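Local coordinates for protein subtilase cytotoxin, subunit B (Escherichia coli, PDB 3DWA) that probably forms the pentameric, glycan-binding B subunit of an AB5 toxin, attaching the holotoxin to sugars on the host cell surface, at residues C[75-80]-C[110-115]; C[14-19]-C[66-71]. All coordinates share one frame; numbering follows the deposited sequence.

Contact 1 of 2, residues C[75-80]-C[110-115]; sequences RIYYEP and FGPDRK
Arg-114 reaches from the C-terminal tail to Tyr-77, Tyr-78 and Glu-79 on strand 73-79. The tail runs along strand 73-79, an inner strand of the curled antiparallel sheet, an OB-type fold as in other AB5 B subunits. Arg-114 CB lies 3.6 Å from Tyr-77 CD1, at the edge of that ring. From there the chain runs fully extended to NE (chi1 -176°), and CD brushes past Tyr-78 O. NE then donates to Tyr-78 O at 3.0 Å, standing well above the carbonyl plane (48° out); a weak bond also joins it to Asp-8 O. Beyond CZ, NH1 is held by Thr-3 O, while NH2 makes a 3.0 Å salt bridge to Glu-79 OE2, which meets the guanidinium edge-on with the two planes 58° apart. OE2 is shared with Arg-7 and OE1 takes the indole N-H of Trp-53, so both carboxylate oxygens have partners.

Further back along the tail, Pro-112 O accepts a 2.6 Å bond from Tyr-77 OH, which lies in the carbonyl plane. Arg-75 CG sits over one face of the Tyr-77 ring, toward its rim, and His-20 of a second subunit also packs against that ring. Arg-75 NE bonds Ser-12 OG, leaving NH1 a weak bond to Pro-112 O and a long salt bridge to Asp-113 OD1. Water 1 accepts from Arg-75 NH1 (3.0 Å) and donates to Gly-111 O and, at 2.7 Å, to Asp-113 OD1.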
# COMPACT_ATOMS: atom_id res chain seq x y z
N ARG C 75 11.01 -6.62 18.07
CA ARG C 75 11.94 -7.73 18.01
C ARG C 75 12.25 -7.93 16.55
O ARG C 75 11.33 -7.99 15.74
CB ARG C 75 11.28 -8.99 18.54
CG ARG C 75 12.10 -10.28 18.36
CD ARG C 75 11.52 -11.39 19.17
NE ARG C 75 11.67 -11.20 20.62
CZ ARG C 75 11.07 -11.98 21.54
NH1 ARG C 75 10.28 -12.99 21.17
NH2 ARG C 75 11.24 -11.74 22.84
N ILE C 76 13.55 -8.03 16.24
CA ILE C 76 14.05 -8.38 14.93
C ILE C 76 14.48 -9.83 15.00
O ILE C 76 15.29 -10.20 15.86
CB ILE C 76 15.25 -7.45 14.49
CG1 ILE C 76 14.72 -6.17 13.81
CG2 ILE C 76 16.07 -8.08 13.39
CD1 ILE C 76 13.96 -5.27 14.69
N TYR C 77 13.93 -10.65 14.10
CA TYR C 77 14.35 -12.05 13.91
C TYR C 77 15.21 -12.16 12.69
O TYR C 77 14.84 -11.69 11.61
CB TYR C 77 13.14 -12.92 13.64
CG TYR C 77 12.16 -13.06 14.75
CD1 TYR C 77 12.25 -14.12 15.66
CD2 TYR C 77 11.11 -12.15 14.88
CE1 TYR C 77 11.28 -14.25 16.68
CE2 TYR C 77 10.16 -12.29 15.88
CZ TYR C 77 10.25 -13.35 16.77
OH TYR C 77 9.31 -13.44 17.75
N TYR C 78 16.38 -12.80 12.84
CA TYR C 78 17.37 -12.80 11.78
C TYR C 78 18.04 -14.18 11.63
O TYR C 78 18.04 -14.99 12.55
CB TYR C 78 18.41 -11.67 12.01
CG TYR C 78 19.36 -11.97 13.17
CD1 TYR C 78 20.59 -12.57 12.94
CD2 TYR C 78 19.00 -11.70 14.48
CE1 TYR C 78 21.46 -12.88 14.00
CE2 TYR C 78 19.85 -11.99 15.56
CZ TYR C 78 21.07 -12.60 15.30
OH TYR C 78 21.94 -12.89 16.33
N GLU C 79 18.63 -14.42 10.47
CA GLU C 79 19.46 -15.59 10.28
C GLU C 79 20.83 -15.16 9.75
O GLU C 79 20.92 -14.61 8.67
CB GLU C 79 18.82 -16.56 9.32
CG GLU C 79 19.78 -17.62 8.94
CD GLU C 79 19.11 -18.89 8.63
OE1 GLU C 79 18.83 -19.13 7.42
OE2 GLU C 79 18.82 -19.63 9.61
N PRO C 80 21.91 -15.43 10.53
CA PRO C 80 23.27 -15.03 10.08
C PRO C 80 23.77 -15.81 8.85
O PRO C 80 23.28 -16.91 8.56
CB PRO C 80 24.17 -15.33 11.29
CG PRO C 80 23.28 -15.92 12.39
CD PRO C 80 21.88 -16.13 11.83
N PHE C 110 6.09 -10.20 21.45
CA PHE C 110 5.07 -11.13 20.99
C PHE C 110 5.61 -12.15 19.96
O PHE C 110 6.34 -11.81 19.07
CB PHE C 110 3.90 -10.30 20.40
CG PHE C 110 2.72 -11.12 19.94
CD1 PHE C 110 2.05 -11.97 20.82
CD2 PHE C 110 2.25 -11.02 18.62
CE1 PHE C 110 0.96 -12.73 20.38
CE2 PHE C 110 1.16 -11.77 18.17
CZ PHE C 110 0.51 -12.63 19.07
N GLY C 111 5.24 -13.40 20.04
CA GLY C 111 5.77 -14.30 19.04
C GLY C 111 6.69 -15.35 19.62
O GLY C 111 6.89 -15.38 20.83
N PRO C 112 7.28 -16.19 18.74
CA PRO C 112 8.20 -17.22 19.19
C PRO C 112 9.58 -16.64 19.57
O PRO C 112 9.94 -15.55 19.14
CB PRO C 112 8.35 -18.12 17.96
CG PRO C 112 8.19 -17.14 16.78
CD PRO C 112 7.14 -16.17 17.27
N ASP C 113 10.32 -17.40 20.36
CA ASP C 113 11.74 -17.21 20.61
C ASP C 113 12.59 -17.89 19.57
O ASP C 113 12.72 -19.15 19.60
CB ASP C 113 12.14 -17.86 21.95
CG ASP C 113 11.52 -17.20 23.15
OD1 ASP C 113 11.21 -15.99 23.11
OD2 ASP C 113 11.36 -17.91 24.15
N ARG C 114 13.29 -17.11 18.75
CA ARG C 114 14.33 -17.66 17.89
C ARG C 114 15.66 -17.62 18.65
O ARG C 114 16.38 -16.62 18.63
CB ARG C 114 14.39 -16.91 16.55
CG ARG C 114 15.36 -17.46 15.52
CD ARG C 114 15.31 -16.68 14.20
NE ARG C 114 16.20 -17.27 13.19
CZ ARG C 114 15.88 -18.32 12.43
NH1 ARG C 114 14.69 -18.89 12.55
NH2 ARG C 114 16.74 -18.81 11.56
N LYS C 115 15.98 -18.73 19.32
CA LYS C 115 17.18 -18.84 20.15
C LYS C 115 17.68 -20.30 20.18
O LYS C 115 16.88 -21.23 20.29
CB LYS C 115 16.87 -18.38 21.59
CG LYS C 115 18.10 -17.98 22.38
CD LYS C 115 17.91 -18.01 23.90
CE LYS C 115 17.05 -16.84 24.40
NZ LYS C 115 17.41 -15.48 23.82
O HOH W 1 8.72 -14.91 22.95
O HOH W 2 11.08 -14.00 24.57

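Contact 2 of 2, residues C[14-19]-C[66-71]; sequences VVITQF and YFYTTG
Phe-67 and Ile-16 meet through aliphatic carbons: Ile-16 CD1 ends 3.8 Å from Phe-67 CB, while the phenyl ring leads away towards Val-74, Leu-100 and Thr-102. Phe-67 O, already the acceptor for Gly-71 N within the helix, also accepts a hydrogen bond from water 3, which in turn accepts from Ile-16 N. Next comes Tyr-68, whose CB touches both Ile-16 CG2 and Phe-19 CD1 at 4.1 Å. With its CG turned opposite the backbone N (chi1 174°), the ring extends along the strand backbone, bringing CD1 to 3.4 Å from Ile-16 O and CE1 to 3.5 Å from Thr-17 O, the latter at the ring edge.

Here the strand carries a classic beta bulge, Thr-17 and Gln-18 both facing Glu-33 of the neighbouring strand. The helix end 66-70 crosses strand segment 14-19 of the OB-type sheet almost at right angles (98°), and this last turn is stitched on by water. Water 4 donates to Ile-16 O and Tyr-68 O, and water 5 to Thr-17 O and Tyr-68 OH. The same phenol oxygen is hydrogen-bonded to Gln-72 OE1 of a third subunit.

Thr-69 OG1 is hydrogen-bonded to Leu-65 O and to Tyr-66 OH of that third subunit. Gly-71, leaving the helix with positive phi (73°), presents its O to both methyls of Val-15, with CG2 at 3.6 Å.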
# COMPACT_ATOMS: atom_id res chain seq x y z
N VAL C 14 14.33 -3.41 20.05
CA VAL C 14 15.09 -2.69 19.07
C VAL C 14 14.26 -1.56 18.45
O VAL C 14 13.08 -1.77 18.09
CB VAL C 14 15.49 -3.71 17.97
CG1 VAL C 14 16.13 -3.09 16.74
CG2 VAL C 14 16.38 -4.79 18.60
N VAL C 15 14.85 -0.37 18.30
CA VAL C 15 14.18 0.72 17.58
C VAL C 15 14.85 0.77 16.21
O VAL C 15 16.09 0.83 16.12
CB VAL C 15 14.30 2.09 18.36
CG1 VAL C 15 13.87 3.26 17.46
CG2 VAL C 15 13.49 2.07 19.67
N ILE C 16 14.04 0.63 15.14
CA ILE C 16 14.59 0.67 13.77
C ILE C 16 14.93 2.11 13.47
O ILE C 16 14.06 2.96 13.44
CB ILE C 16 13.62 0.06 12.66
CG1 ILE C 16 13.32 -1.42 12.95
CG2 ILE C 16 14.21 0.28 11.20
CD1 ILE C 16 12.12 -2.05 12.10
N THR C 17 16.19 2.38 13.24
CA THR C 17 16.70 3.74 13.13
C THR C 17 17.21 4.10 11.72
O THR C 17 17.32 5.28 11.40
CB THR C 17 17.87 3.97 14.14
OG1 THR C 17 18.89 2.98 13.93
CG2 THR C 17 17.36 3.81 15.58
N GLN C 18 17.53 3.11 10.90
CA GLN C 18 18.03 3.40 9.53
C GLN C 18 17.40 2.43 8.53
O GLN C 18 17.07 1.30 8.87
CB GLN C 18 19.57 3.30 9.39
CG GLN C 18 20.42 4.16 10.37
CD GLN C 18 20.25 5.66 10.17
OE1 GLN C 18 20.17 6.17 9.04
NE2 GLN C 18 20.15 6.38 11.28
N PHE C 19 17.27 2.90 7.30
CA PHE C 19 16.56 2.15 6.25
C PHE C 19 17.32 2.36 4.92
O PHE C 19 17.65 3.47 4.58
CB PHE C 19 15.14 2.69 6.15
CG PHE C 19 14.13 1.64 5.80
CD1 PHE C 19 13.29 1.13 6.78
CD2 PHE C 19 14.01 1.17 4.49
CE1 PHE C 19 12.35 0.14 6.46
CE2 PHE C 19 13.07 0.21 4.15
CZ PHE C 19 12.23 -0.31 5.14
N TYR C 66 6.72 0.49 8.45
CA TYR C 66 5.77 0.85 9.52
C TYR C 66 6.47 1.14 10.88
O TYR C 66 6.28 2.20 11.50
CB TYR C 66 4.72 -0.27 9.70
CG TYR C 66 3.67 0.06 10.72
CD1 TYR C 66 2.51 0.75 10.35
CD2 TYR C 66 3.85 -0.28 12.08
CE1 TYR C 66 1.51 1.06 11.31
CE2 TYR C 66 2.88 0.05 13.04
CZ TYR C 66 1.73 0.72 12.65
OH TYR C 66 0.77 1.03 13.57
N PHE C 67 7.26 0.19 11.36
CA PHE C 67 7.93 0.28 12.65
C PHE C 67 9.03 1.35 12.67
O PHE C 67 9.28 2.00 13.68
CB PHE C 67 8.54 -1.10 13.00
CG PHE C 67 7.55 -2.11 13.45
CD1 PHE C 67 6.42 -1.74 14.19
CD2 PHE C 67 7.76 -3.46 13.21
CE1 PHE C 67 5.53 -2.70 14.67
CE2 PHE C 67 6.87 -4.41 13.66
CZ PHE C 67 5.75 -4.03 14.40
N TYR C 68 9.70 1.55 11.54
CA TYR C 68 10.58 2.71 11.38
C TYR C 68 9.82 4.03 11.65
O TYR C 68 10.36 4.96 12.29
CB TYR C 68 11.22 2.74 9.99
CG TYR C 68 12.04 3.98 9.71
CD1 TYR C 68 13.32 4.16 10.30
CD2 TYR C 68 11.57 4.97 8.84
CE1 TYR C 68 14.08 5.31 10.04
CE2 TYR C 68 12.33 6.13 8.59
CZ TYR C 68 13.59 6.29 9.21
OH TYR C 68 14.34 7.43 8.97
N THR C 69 8.61 4.12 11.09
CA THR C 69 7.75 5.29 11.21
C THR C 69 7.28 5.52 12.65
O THR C 69 7.33 6.66 13.11
CB THR C 69 6.52 5.19 10.27
OG1 THR C 69 6.94 4.84 8.94
CG2 THR C 69 5.75 6.52 10.23
N THR C 70 6.79 4.48 13.33
CA THR C 70 6.30 4.65 14.70
C THR C 70 7.45 4.88 15.72
O THR C 70 7.24 5.51 16.76
CB THR C 70 5.42 3.48 15.19
OG1 THR C 70 6.21 2.31 15.29
CG2 THR C 70 4.16 3.23 14.28
N GLY C 71 8.64 4.34 15.44
CA GLY C 71 9.74 4.41 16.39
C GLY C 71 9.59 3.47 17.58
O GLY C 71 10.37 3.55 18.52
O HOH W 3 11.20 0.81 15.38
O HOH W 4 12.32 4.80 14.02
O HOH W 5 16.65 7.70 10.09

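In the fold
Contact 2 comes first along the chain: helix 57-70 ends in it, and strand 73-79, next in the chain, carries the first segment of contact 1. Their centres lie about 17 Å apart. They share one antiparallel sheet, in which strands 14-24 and 73-79 are neighbours, and they touch where Ile-76 CD1 packs 3.7 Å from Val-14 CG1, with Ile-16 CG1 nearby. The tail packs on this sheet at contact 1 and the helix end at contact 2. Both sit beside subunit interfaces, contact 1 near His-20 of the second subunit and contact 2 mostly against the third, consistent with a ring-shaped B pentamer.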